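Local atomic coordinates of glutathione S-transferase, N-terminal domain protein (Pseudomonas putida, PDB entry 4NAX), a protein that binds oxidized glutathione disulfide, one molecule per subunit, and is probably a transferase of the glutathione S-transferase superfamily. Residues I126-F139 with W188-L201. Residues are numbered along the deposited sequence; the frame is centred on the assembly and turned at random. Where two conformers were deposited one is given.
With GDS (oxidized glutathione disulfide), chain C; FMT (formic acid), chain E.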
ATOM      1  N   ILE A 126      -4.851   6.815   1.034  1.00 12.22           N
ATOM      2  CA  ILE A 126      -4.399   8.088   1.572  1.00 12.77           C
ATOM      3  C   ILE A 126      -3.194   8.649   0.831  1.00 12.31           C
ATOM      4  O   ILE A 126      -3.212   9.779   0.368  1.00 12.82           O
ATOM      5  CB  ILE A 126      -4.110   7.958   3.075  1.00 12.21           C
ATOM      6  CG1 ILE A 126      -5.362   7.570   3.879  1.00 12.92           C
ATOM      7  CG2 ILE A 126      -3.411   9.199   3.601  1.00 12.90           C
ATOM      8  CD1 ILE A 126      -6.404   8.656   3.966  1.00 14.93           C
ATOM      9  N   GLY A 127      -2.114   7.877   0.767  1.00 12.03           N
ATOM     10  CA  GLY A 127      -0.896   8.393   0.119  1.00 12.19           C
ATOM     11  C   GLY A 127      -1.110   8.728  -1.355  1.00 11.97           C
ATOM     12  O   GLY A 127      -0.830   9.831  -1.794  1.00 13.30           O
ATOM     13  N   PRO A 128      -1.600   7.748  -2.132  1.00 12.38           N
ATOM     14  CA  PRO A 128      -1.703   7.997  -3.573  1.00 13.48           C
ATOM     15  C   PRO A 128      -2.667   9.133  -3.888  1.00 13.59           C
ATOM     16  O   PRO A 128      -2.377   9.958  -4.747  1.00 14.18           O
ATOM     17  CB  PRO A 128      -2.193   6.637  -4.113  1.00 14.23           C
ATOM     18  CG  PRO A 128      -1.565   5.635  -3.183  1.00 13.70           C
ATOM     19  CD  PRO A 128      -1.697   6.301  -1.818  1.00 12.52           C
ATOM     20  N   MET A 129      -3.799   9.196  -3.187  1.00 12.96           N
ATOM     21  CA  MET A 129      -4.817  10.200  -3.505  1.00 13.09           C
ATOM     22  C   MET A 129      -4.466  11.574  -2.987  1.00 13.17           C
ATOM     23  O   MET A 129      -4.622  12.568  -3.706  1.00 13.53           O
ATOM     24  CB  MET A 129      -6.193   9.726  -3.052  1.00 13.33           C
ATOM     25  CG  MET A 129      -6.601   8.425  -3.731  1.00 14.42           C
ATOM     26  SD  MET A 129      -6.764   8.587  -5.538  1.00 20.56           S
ATOM     27  CE  MET A 129      -5.353   7.728  -6.094  1.00 29.13           C
ATOM     28  N   PHE A 130      -3.982  11.669  -1.748  1.00 12.67           N
ATOM     29  CA  PHE A 130      -3.566  12.954  -1.263  1.00 13.28           C
ATOM     30  C   PHE A 130      -2.422  13.500  -2.122  1.00 12.62           C
ATOM     31  O   PHE A 130      -2.338  14.698  -2.399  1.00 13.80           O
ATOM     32  CB  PHE A 130      -3.137  12.929   0.222  1.00 12.30           C
ATOM     33  CG  PHE A 130      -4.241  12.729   1.235  1.00 13.16           C
ATOM     34  CD1 PHE A 130      -5.538  12.403   0.911  1.00 13.47           C
ATOM     35  CD2 PHE A 130      -3.905  12.834   2.587  1.00 12.33           C
ATOM     36  CE1 PHE A 130      -6.486  12.200   1.905  1.00 13.58           C
ATOM     37  CE2 PHE A 130      -4.837  12.618   3.569  1.00 12.99           C
ATOM     38  CZ  PHE A 130      -6.135  12.304   3.229  1.00 13.25           C
ATOM     39  N   GLY A 131      -1.532  12.614  -2.554  1.00 12.61           N
ATOM     40  CA  GLY A 131      -0.443  13.038  -3.409  1.00 13.30           C
ATOM     41  C   GLY A 131      -0.928  13.654  -4.713  1.00 13.20           C
ATOM     42  O   GLY A 131      -0.304  14.583  -5.225  1.00 14.83           O
ATOM     43  N   GLN A 132      -2.039  13.160  -5.263  1.00 13.18           N
ATOM     44  CA  GLN A 132      -2.584  13.751  -6.480  1.00 13.30           C
ATOM     45  C   GLN A 132      -3.194  15.124  -6.219  1.00 13.52           C
ATOM     46  O   GLN A 132      -3.137  15.989  -7.089  1.00 14.51           O
ATOM     47  CB  GLN A 132      -3.599  12.843  -7.174  1.00 15.03           C
ATOM     48  CG  GLN A 132      -3.126  11.425  -7.488  1.00 14.82           C
ATOM     49  CD  GLN A 132      -1.688  11.368  -7.911  1.00 15.23           C
ATOM     50  OE1 GLN A 132      -1.302  11.945  -8.929  1.00 16.76           O
ATOM     51  NE2 GLN A 132      -0.879  10.677  -7.136  1.00 16.99           N
ATOM     52  N   VAL A 133      -3.778  15.336  -5.037  1.00 13.95           N
ATOM     53  CA  VAL A 133      -4.215  16.682  -4.670  1.00 14.31           C
ATOM     54  C   VAL A 133      -3.002  17.621  -4.665  1.00 14.40           C
ATOM     55  O   VAL A 133      -3.084  18.748  -5.148  1.00 15.55           O
ATOM     56  CB  VAL A 133      -4.945  16.722  -3.325  1.00 14.43           C
ATOM     57  CG1 VAL A 133      -5.247  18.158  -2.906  1.00 15.72           C
ATOM     58  CG2 VAL A 133      -6.242  15.919  -3.440  1.00 15.51           C
ATOM     59  N   GLY A 134      -1.871  17.165  -4.127  1.00 14.33           N
ATOM     60  CA  GLY A 134      -0.672  17.967  -4.173  1.00 15.73           C
ATOM     61  C   GLY A 134      -0.310  18.330  -5.609  1.00 15.66           C
ATOM     62  O   GLY A 134      -0.011  19.496  -5.917  1.00 16.43           O
ATOM     63  N   PHE A 135      -0.362  17.360  -6.518  1.00 15.13           N
ATOM     64  CA  PHE A 135      -0.020  17.659  -7.905  1.00 15.36           C
ATOM     65  C   PHE A 135      -0.942  18.720  -8.509  1.00 15.53           C
ATOM     66  O   PHE A 135      -0.471  19.653  -9.171  1.00 16.28           O
ATOM     67  CB  PHE A 135      -0.039  16.420  -8.797  1.00 15.36           C
ATOM     68  CG  PHE A 135       0.408  16.721 -10.194  1.00 15.58           C
ATOM     69  CD1 PHE A 135       1.738  17.043 -10.438  1.00 18.14           C
ATOM     70  CD2 PHE A 135      -0.501  16.792 -11.239  1.00 16.52           C
ATOM     71  CE1 PHE A 135       2.151  17.405 -11.710  1.00 19.13           C
ATOM     72  CE2 PHE A 135      -0.090  17.143 -12.508  1.00 17.27           C
ATOM     73  CZ  PHE A 135       1.234  17.447 -12.742  1.00 18.59           C
ATOM     74  N   PHE A 136      -2.248  18.570  -8.290  1.00 14.79           N
ATOM     75  CA  PHE A 136      -3.257  19.415  -8.932  1.00 15.04           C
ATOM     76  C   PHE A 136      -3.609  20.706  -8.205  1.00 15.52           C
ATOM     77  O   PHE A 136      -4.367  21.533  -8.731  1.00 16.99           O
ATOM     78  CB  PHE A 136      -4.516  18.600  -9.254  1.00 15.28           C
ATOM     79  CG  PHE A 136      -4.314  17.625 -10.385  1.00 15.53           C
ATOM     80  CD1 PHE A 136      -4.151  18.090 -11.690  1.00 15.96           C
ATOM     81  CD2 PHE A 136      -4.249  16.261 -10.160  1.00 15.26           C
ATOM     82  CE1 PHE A 136      -3.939  17.221 -12.728  1.00 17.37           C
ATOM     83  CE2 PHE A 136      -4.043  15.375 -11.206  1.00 16.36           C
ATOM     84  CZ  PHE A 136      -3.896  15.856 -12.495  1.00 16.39           C
ATOM     85  N   HIS A 137      -3.038  20.899  -7.016  1.00 16.23           N
ATOM     86  CA  HIS A 137      -3.262  22.130  -6.251  1.00 17.03           C
ATOM     87  C   HIS A 137      -1.997  22.878  -5.844  1.00 18.05           C
ATOM     88  O   HIS A 137      -2.043  24.082  -5.620  1.00 20.81           O
ATOM     89  CB  HIS A 137      -4.094  21.840  -4.996  1.00 17.17           C
ATOM     90  CG  HIS A 137      -4.443  23.069  -4.217  1.00 19.60           C
ATOM     91  ND1 HIS A 137      -5.185  24.101  -4.746  1.00 22.34           N
ATOM     92  CD2 HIS A 137      -4.120  23.446  -2.959  1.00 21.72           C
ATOM     93  CE1 HIS A 137      -5.322  25.050  -3.841  1.00 25.41           C
ATOM     94  NE2 HIS A 137      -4.686  24.678  -2.748  1.00 25.59           N
ATOM     95  N   PHE A 138      -0.880  22.170  -5.751  1.00 17.64           N
ATOM     96  CA  PHE A 138       0.367  22.750  -5.258  1.00 19.27           C
ATOM     97  C   PHE A 138       1.515  22.698  -6.274  1.00 19.20           C
ATOM     98  O   PHE A 138       2.311  23.636  -6.358  1.00 23.59           O
ATOM     99  CB  PHE A 138       0.735  22.068  -3.921  1.00 20.66           C
ATOM    100  CG  PHE A 138       1.936  22.661  -3.236  1.00 23.87           C
ATOM    101  CD1 PHE A 138       1.843  23.872  -2.565  1.00 29.26           C
ATOM    102  CD2 PHE A 138       3.148  21.998  -3.254  1.00 25.43           C
ATOM    103  CE1 PHE A 138       2.960  24.417  -1.942  1.00 31.57           C
ATOM    104  CE2 PHE A 138       4.261  22.527  -2.625  1.00 31.22           C
ATOM    105  CZ  PHE A 138       4.170  23.738  -1.978  1.00 31.43           C
ATOM    106  N   PHE A 139       1.625  21.608  -7.025  1.00 18.92           N
ATOM    107  CA  PHE A 139       2.680  21.463  -8.020  1.00 20.22           C
ATOM    108  C   PHE A 139       2.145  21.842  -9.420  1.00 19.98           C
ATOM    109  O   PHE A 139       1.216  22.634  -9.522  1.00 21.51           O
ATOM    110  CB  PHE A 139       3.322  20.067  -7.942  1.00 20.84           C
ATOM    111  CG  PHE A 139       3.962  19.770  -6.600  1.00 21.79           C
ATOM    112  CD1 PHE A 139       5.129  20.436  -6.200  1.00 25.91           C
ATOM    113  CD2 PHE A 139       3.414  18.837  -5.729  1.00 23.74           C
ATOM    114  CE1 PHE A 139       5.719  20.171  -4.971  1.00 32.78           C
ATOM    115  CE2 PHE A 139       4.002  18.572  -4.501  1.00 26.64           C
ATOM    116  CZ  PHE A 139       5.150  19.238  -4.118  1.00 28.86           C
ATOM    117  N   TRP A 188       0.552  12.130   6.362  1.00 12.40           N
ATOM    118  CA  TRP A 188      -0.118  12.481   5.109  1.00 12.76           C
ATOM    119  C   TRP A 188      -1.255  13.482   5.312  1.00 12.40           C
ATOM    120  O   TRP A 188      -1.449  14.369   4.484  1.00 13.14           O
ATOM    121  CB  TRP A 188      -0.601  11.226   4.382  1.00 12.70           C
ATOM    122  CG  TRP A 188       0.384  10.768   3.357  1.00 11.72           C
ATOM    123  CD1 TRP A 188       1.192   9.668   3.386  1.00 12.84           C
ATOM    124  CD2 TRP A 188       0.659  11.442   2.133  1.00 11.70           C
ATOM    125  NE1 TRP A 188       1.938   9.606   2.219  1.00 12.56           N
ATOM    126  CE2 TRP A 188       1.614  10.686   1.435  1.00 12.19           C
ATOM    127  CE3 TRP A 188       0.177  12.623   1.557  1.00 12.87           C
ATOM    128  CZ2 TRP A 188       2.083  11.055   0.191  1.00 13.33           C
ATOM    129  CZ3 TRP A 188       0.661  13.003   0.334  1.00 14.09           C
ATOM    130  CH2 TRP A 188       1.602  12.214  -0.352  1.00 14.83           C
ATOM    131  N   VAL A 189      -2.024  13.314   6.386  1.00 12.79           N
ATOM    132  CA  VAL A 189      -3.044  14.299   6.713  1.00 12.68           C
ATOM    133  C   VAL A 189      -2.379  15.673   6.921  1.00 13.35           C
ATOM    134  O   VAL A 189      -2.833  16.696   6.370  1.00 14.55           O
ATOM    135  CB  VAL A 189      -3.876  13.877   7.939  1.00 13.97           C
ATOM    136  CG1 VAL A 189      -4.904  14.948   8.272  1.00 15.94           C
ATOM    137  CG2 VAL A 189      -4.586  12.535   7.740  1.00 14.11           C
ATOM    138  N   ARG A 190      -1.294  15.697   7.700  1.00 13.98           N
ATOM    139  CA  ARG A 190      -0.536  16.938   7.886  1.00 14.71           C
ATOM    140  C   ARG A 190      -0.096  17.531   6.543  1.00 14.82           C
ATOM    141  O   ARG A 190      -0.249  18.735   6.299  1.00 16.93           O
ATOM    142  CB  ARG A 190       0.689  16.689   8.756  1.00 15.37           C
ATOM    143  CG  ARG A 190       1.594  17.900   8.889  1.00 17.86           C
ATOM    144  CD  ARG A 190       2.818  17.608   9.731  1.00 19.76           C
ATOM    145  NE  ARG A 190       3.763  18.714   9.737  1.00 22.44           N
ATOM    146  CZ  ARG A 190       4.847  18.808   8.967  1.00 23.83           C
ATOM    147  NH1 ARG A 190       5.194  17.850   8.120  1.00 26.21           N
ATOM    148  NH2 ARG A 190       5.611  19.876   9.066  1.00 26.96           N
ATOM    149  N   ASN A 191       0.461  16.702   5.671  1.00 14.26           N
ATOM    150  CA  ASN A 191       0.968  17.210   4.408  1.00 14.88           C
ATOM    151  C   ASN A 191      -0.128  17.838   3.551  1.00 15.36           C
ATOM    152  O   ASN A 191       0.096  18.861   2.896  1.00 16.76           O
ATOM    153  CB  ASN A 191       1.666  16.103   3.620  1.00 16.77           C
ATOM    154  CG  ASN A 191       2.762  16.637   2.735  1.00 17.01           C
ATOM    155  OD1 ASN A 191       3.638  17.349   3.205  1.00 21.14           O
ATOM    156  ND2 ASN A 191       2.734  16.278   1.468  1.00 19.31           N
ATOM    157  N   LEU A 192      -1.308  17.215   3.562  1.00 14.97           N
ATOM    158  CA  LEU A 192      -2.431  17.696   2.795  1.00 15.98           C
ATOM    159  C   LEU A 192      -2.844  19.094   3.244  1.00 16.65           C
ATOM    160  O   LEU A 192      -3.123  19.967   2.406  1.00 18.65           O
ATOM    161  CB  LEU A 192      -3.592  16.715   2.912  1.00 16.03           C
ATOM    162  CG  LEU A 192      -4.872  17.039   2.157  1.00 16.06           C
ATOM    163  CD1 LEU A 192      -4.653  16.959   0.665  1.00 17.58           C
ATOM    164  CD2 LEU A 192      -5.966  16.080   2.591  1.00 17.20           C
ATOM    165  N   VAL A 193      -2.909  19.308   4.555  1.00 17.14           N
ATOM    166  CA  VAL A 193      -3.442  20.560   5.092  1.00 19.50           C
ATOM    167  C   VAL A 193      -2.398  21.645   5.334  1.00 22.08           C
ATOM    168  O   VAL A 193      -2.758  22.814   5.434  1.00 28.66           O
ATOM    169  CB  VAL A 193      -4.308  20.328   6.353  1.00 19.93           C
ATOM    170  CG1 VAL A 193      -5.412  19.330   6.040  1.00 23.70           C
ATOM    171  CG2 VAL A 193      -3.496  19.903   7.559  1.00 22.23           C
ATOM    172  N   GLU A 194      -1.125  21.269   5.407  1.00 20.28           N
ATOM    173  CA  GLU A 194      -0.029  22.210   5.585  1.00 22.03           C
ATOM    174  C   GLU A 194       0.668  22.447   4.250  1.00 22.86           C
ATOM    175  O   GLU A 194       0.332  23.394   3.536  1.00 27.03           O
ATOM    176  CB  GLU A 194       0.935  21.741   6.690  1.00 25.55           C
ATOM    177  CG  GLU A 194       0.281  21.673   8.060  1.00 25.90           C
ATOM    178  CD  GLU A 194       1.246  21.474   9.222  1.00 29.98           C
ATOM    179  OE1 GLU A 194       0.737  21.265  10.348  1.00 37.39           O
ATOM    180  OE2 GLU A 194       2.490  21.514   9.042  1.00 34.03           O
ATOM    181  N   ARG A 195       1.609  21.583   3.892  1.00 22.23           N
ATOM    182  CA  ARG A 195       2.410  21.795   2.698  1.00 22.35           C
ATOM    183  C   ARG A 195       1.582  22.040   1.443  1.00 22.34           C
ATOM    184  O   ARG A 195       1.865  22.971   0.695  1.00 25.03           O
ATOM    185  CB  ARG A 195       3.400  20.653   2.478  1.00 24.83           C
ATOM    186  CG  ARG A 195       4.214  20.784   1.196  1.00 29.70           C
ATOM    187  CD  ARG A 195       5.480  19.956   1.273  1.00 37.65           C
ATOM    188  NE  ARG A 195       6.218  19.858   0.013  1.00 43.79           N
ATOM    189  CZ  ARG A 195       6.948  20.835  -0.530  1.00 42.53           C
ATOM    190  NH1 ARG A 195       7.028  22.035   0.044  1.00 54.79           N
ATOM    191  NH2 ARG A 195       7.597  20.611  -1.671  1.00 45.04           N
ATOM    192  N   TYR A 196       0.559  21.224   1.201  1.00 20.08           N
ATOM    193  CA  TYR A 196      -0.186  21.366  -0.042  1.00 20.21           C
ATOM    194  C   TYR A 196      -1.182  22.496  -0.023  1.00 22.60           C
ATOM    195  O   TYR A 196      -1.810  22.770  -1.053  1.00 25.36           O
ATOM    196  CB  TYR A 196      -0.945  20.098  -0.397  1.00 19.49           C
ATOM    197  CG  TYR A 196      -0.116  18.904  -0.717  1.00 18.40           C
ATOM    198  CD1 TYR A 196       1.239  18.995  -1.053  1.00 19.09           C
ATOM    199  CD2 TYR A 196      -0.730  17.655  -0.776  1.00 17.69           C
ATOM    200  CE1 TYR A 196       1.957  17.866  -1.394  1.00 20.42           C
ATOM    201  CE2 TYR A 196      -0.012  16.532  -1.102  1.00 18.99           C
ATOM    202  CZ  TYR A 196       1.317  16.628  -1.418  1.00 18.06           C
ATOM    203  OH  TYR A 196       2.004  15.483  -1.725  1.00 22.53           O
ATOM    204  N   ASN A 197      -1.351  23.144   1.125  1.00 22.84           N
ATOM    205  CA  ASN A 197      -2.269  24.277   1.212  1.00 25.96           C
ATOM    206  C   ASN A 197      -3.714  23.913   0.814  1.00 22.55           C
ATOM    207  O   ASN A 197      -4.421  24.704   0.179  1.00 24.59           O
ATOM    208  CB  ASN A 197      -1.812  25.428   0.291  1.00 32.16           C
ATOM    209  CG  ASN A 197      -0.445  25.982   0.626  1.00 66.43           C
ATOM    210  OD1 ASN A 197       0.307  26.348  -0.279  1.00104.81           O
ATOM    211  ND2 ASN A 197      -0.124  26.094   1.907  1.00 41.90           N
ATOM    212  N   ALA A 198      -4.137  22.695   1.156  1.00 21.58           N
ATOM    213  CA  ALA A 198      -5.432  22.174   0.707  1.00 20.94           C
ATOM    214  C   ALA A 198      -6.484  22.095   1.801  1.00 21.97           C
ATOM    215  O   ALA A 198      -7.520  21.459   1.639  1.00 21.86           O
ATOM    216  CB  ALA A 198      -5.254  20.815   0.048  1.00 21.54           C
ATOM    217  N   ARG A 199      -6.225  22.769   2.908  1.00 23.83           N
ATOM    218  CA  ARG A 199      -7.141  22.741   4.039  0.50 25.97           C
ATOM    219  C   ARG A 199      -8.583  23.142   3.655  1.00 25.47           C
ATOM    220  O   ARG A 199      -9.552  22.430   3.953  1.00 28.74           O
ATOM    221  CB  ARG A 199      -6.584  23.639   5.134  0.50 27.20           C
ATOM    222  CG  ARG A 199      -7.208  23.391   6.473  0.50 36.06           C
ATOM    223  CD  ARG A 199      -6.757  24.406   7.491  0.50 44.25           C
ATOM    224  NE  ARG A 199      -7.249  23.936   8.767  0.50 60.63           N
ATOM    225  CZ  ARG A 199      -6.524  23.228   9.617  0.50 79.13           C
ATOM    226  NH1 ARG A 199      -5.254  22.957   9.342  0.50 93.18           N
ATOM    227  NH2 ARG A 199      -7.066  22.810  10.748  0.50 86.73           N
ATOM    228  N   ASP A 200      -8.717  24.269   2.966  1.00 28.44           N
ATOM    229  CA  ASP A 200     -10.026  24.740   2.532  1.00 31.38           C
ATOM    230  C   ASP A 200     -10.569  23.883   1.380  1.00 28.98           C
ATOM    231  O   ASP A 200     -11.762  23.539   1.344  1.00 29.56           O
ATOM    232  CB  ASP A 200      -9.953  26.216   2.115  1.00 41.06           C
ATOM    233  CG  ASP A 200      -9.687  27.161   3.291  1.00 69.55           C
ATOM    234  OD1 ASP A 200      -9.759  26.737   4.469  1.00 50.11           O
ATOM    235  OD2 ASP A 200      -9.403  28.350   3.028  1.00 82.87           O
ATOM    236  N   LEU A 201      -9.689  23.518   0.452  1.00 26.84           N
ATOM    237  CA  LEU A 201     -10.091  22.692  -0.692  1.00 26.17           C
ATOM    238  C   LEU A 201     -10.782  21.380  -0.259  1.00 26.48           C
ATOM    239  O   LEU A 201     -11.729  20.934  -0.884  1.00 25.67           O
ATOM    240  CB  LEU A 201      -8.868  22.331  -1.551  1.00 32.35           C
ATOM    241  CG  LEU A 201      -8.683  22.697  -3.013  1.00 46.92           C
ATOM    242  CD1 LEU A 201      -7.596  21.761  -3.544  1.00 30.96           C
ATOM    243  CD2 LEU A 201      -9.975  22.592  -3.805  1.00 34.25           C
TER
HETATM  244  N1  GDS C 301       7.028  11.557  -9.125  1.00 38.86           N
HETATM  245  CA1 GDS C 301       6.177  12.222  -8.140  1.00 28.34           C
HETATM  246  C1  GDS C 301       5.051  12.973  -8.814  1.00 35.38           C
HETATM  247  OE1 GDS C 301       4.031  13.230  -8.132  1.00 27.52           O
HETATM  248  OE2 GDS C 301       5.149  13.323 -10.011  1.00 42.97           O
HETATM  249  CB1 GDS C 301       7.027  13.193  -7.312  1.00 24.99           C
HETATM  250  CG1 GDS C 301       6.377  13.644  -5.997  1.00 22.04           C
HETATM  251  CD1 GDS C 301       6.226  12.495  -5.032  1.00 19.51           C
HETATM  252  O1  GDS C 301       6.982  11.543  -5.074  1.00 22.36           O
HETATM  253  N2  GDS C 301       5.221  12.602  -4.172  1.00 15.87           N
HETATM  254  CA2 GDS C 301       4.969  11.632  -3.125  1.00 15.89           C
HETATM  255  C2  GDS C 301       3.638  10.955  -3.321  1.00 14.48           C
HETATM  256  O2  GDS C 301       2.664  11.583  -3.720  1.00 16.11           O
HETATM  257  CB2 GDS C 301       4.983  12.320  -1.760  1.00 15.26           C
HETATM  258  SG2 GDS C 301       6.582  12.926  -1.235  1.00 19.30           S
HETATM  259  N3  GDS C 301       3.571   9.667  -2.993  1.00 13.82           N
HETATM  260  CA3 GDS C 301       2.354   8.889  -3.144  1.00 14.13           C
HETATM  261  C3  GDS C 301       2.187   7.783  -2.124  1.00 13.63           C
HETATM  262  OE3 GDS C 301       1.455   6.828  -2.459  1.00 14.80           O
HETATM  263  OE4 GDS C 301       2.718   7.929  -1.018  1.00 14.53           O
HETATM  264  N4  GDS C 301       9.785  10.425  -4.984  1.00 15.43           N
HETATM  265  CA4 GDS C 301      10.934  10.496  -5.859  1.00 17.64           C
HETATM  266  C4  GDS C 301      10.579  10.454  -7.320  1.00 21.68           C
HETATM  267  OE5 GDS C 301      11.508  10.549  -8.175  1.00 23.92           O
HETATM  268  OE6 GDS C 301       9.362  10.373  -7.628  1.00 24.15           O
HETATM  269  C5  GDS C 301       9.855   9.788  -3.822  1.00 13.72           C
HETATM  270  O5  GDS C 301      10.875   9.208  -3.465  1.00 14.52           O
HETATM  271  CA5 GDS C 301       8.633   9.836  -2.931  1.00 14.27           C
HETATM  272  N5  GDS C 301       8.402   8.528  -2.327  1.00 12.84           N
HETATM  273  CB5 GDS C 301       8.873  10.893  -1.852  1.00 14.56           C
HETATM  274  SG5 GDS C 301       7.564  11.039  -0.634  1.00 17.20           S
HETATM  275  CA6 GDS C 301       5.962   4.342  -1.522  1.00 12.88           C
HETATM  276  C6  GDS C 301       6.259   4.301  -0.053  1.00 12.52           C
HETATM  277  OE7 GDS C 301       7.461   4.257   0.307  1.00 12.66           O
HETATM  278  OE8 GDS C 301       5.285   4.304   0.736  1.00 13.72           O
HETATM  279  N6  GDS C 301       4.688   3.644  -1.785  1.00 13.15           N
HETATM  280  CB6 GDS C 301       5.888   5.791  -2.004  1.00 13.09           C
HETATM  281  CG6 GDS C 301       7.240   6.499  -1.865  1.00 13.06           C
HETATM  282  CD6 GDS C 301       7.254   7.866  -2.494  1.00 12.80           C
HETATM  283  O6  GDS C 301       6.267   8.331  -3.075  1.00 13.97           O
HETATM  284  C   FMT E 303      -5.858  24.523  -8.198  1.00 19.10           C
HETATM  285  O1  FMT E 303      -6.592  24.550  -9.172  1.00 27.81           O
HETATM  286  O2  FMT E 303      -6.435  24.401  -7.007  1.00 26.16           O
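One wall of the glutathione disulfide pocket is made where G127 of helix 109-137 lies against the indole of W188 on helix 180-193. Helix segments 126-137 and 188-193 run nearly parallel, 14° apart. W188 enters as a knob into a hole lined by I126, G127, F130 and G131; G127 CA sits over its five-membered ring, 3.8 Å from the centroid, while W188 CZ2 comes within 3.4 Å of OE4 of the ligand. W188 NE1 also donates to N30 OD1, which together with the packing is likely to hold the indole's rotation. With a leucine here the hole between G127 and F130 would probably be left part-filled, and N30 OD1 would lose this donor. Further along this helix pair of the all-helical C-terminal GST domain, the F130 ring is sandwiched between I126 CG2 and L192 CD2. Past the end of helix 180-193, in the turn E194-N197, Y196 lays its ring flat on G134 CA, 3.4 Å from the centroid; a CB there would run into the ring. CG of H137 is anti to the backbone N (chi1 -176°), carrying the imidazole across to N197: NE2 donates to N197 O at 2.9 Å, bent to 134°. L201 CD1 covers one imidazole face, and H137 ND1 donates to a formic acid, probably from the crystallisation liquor.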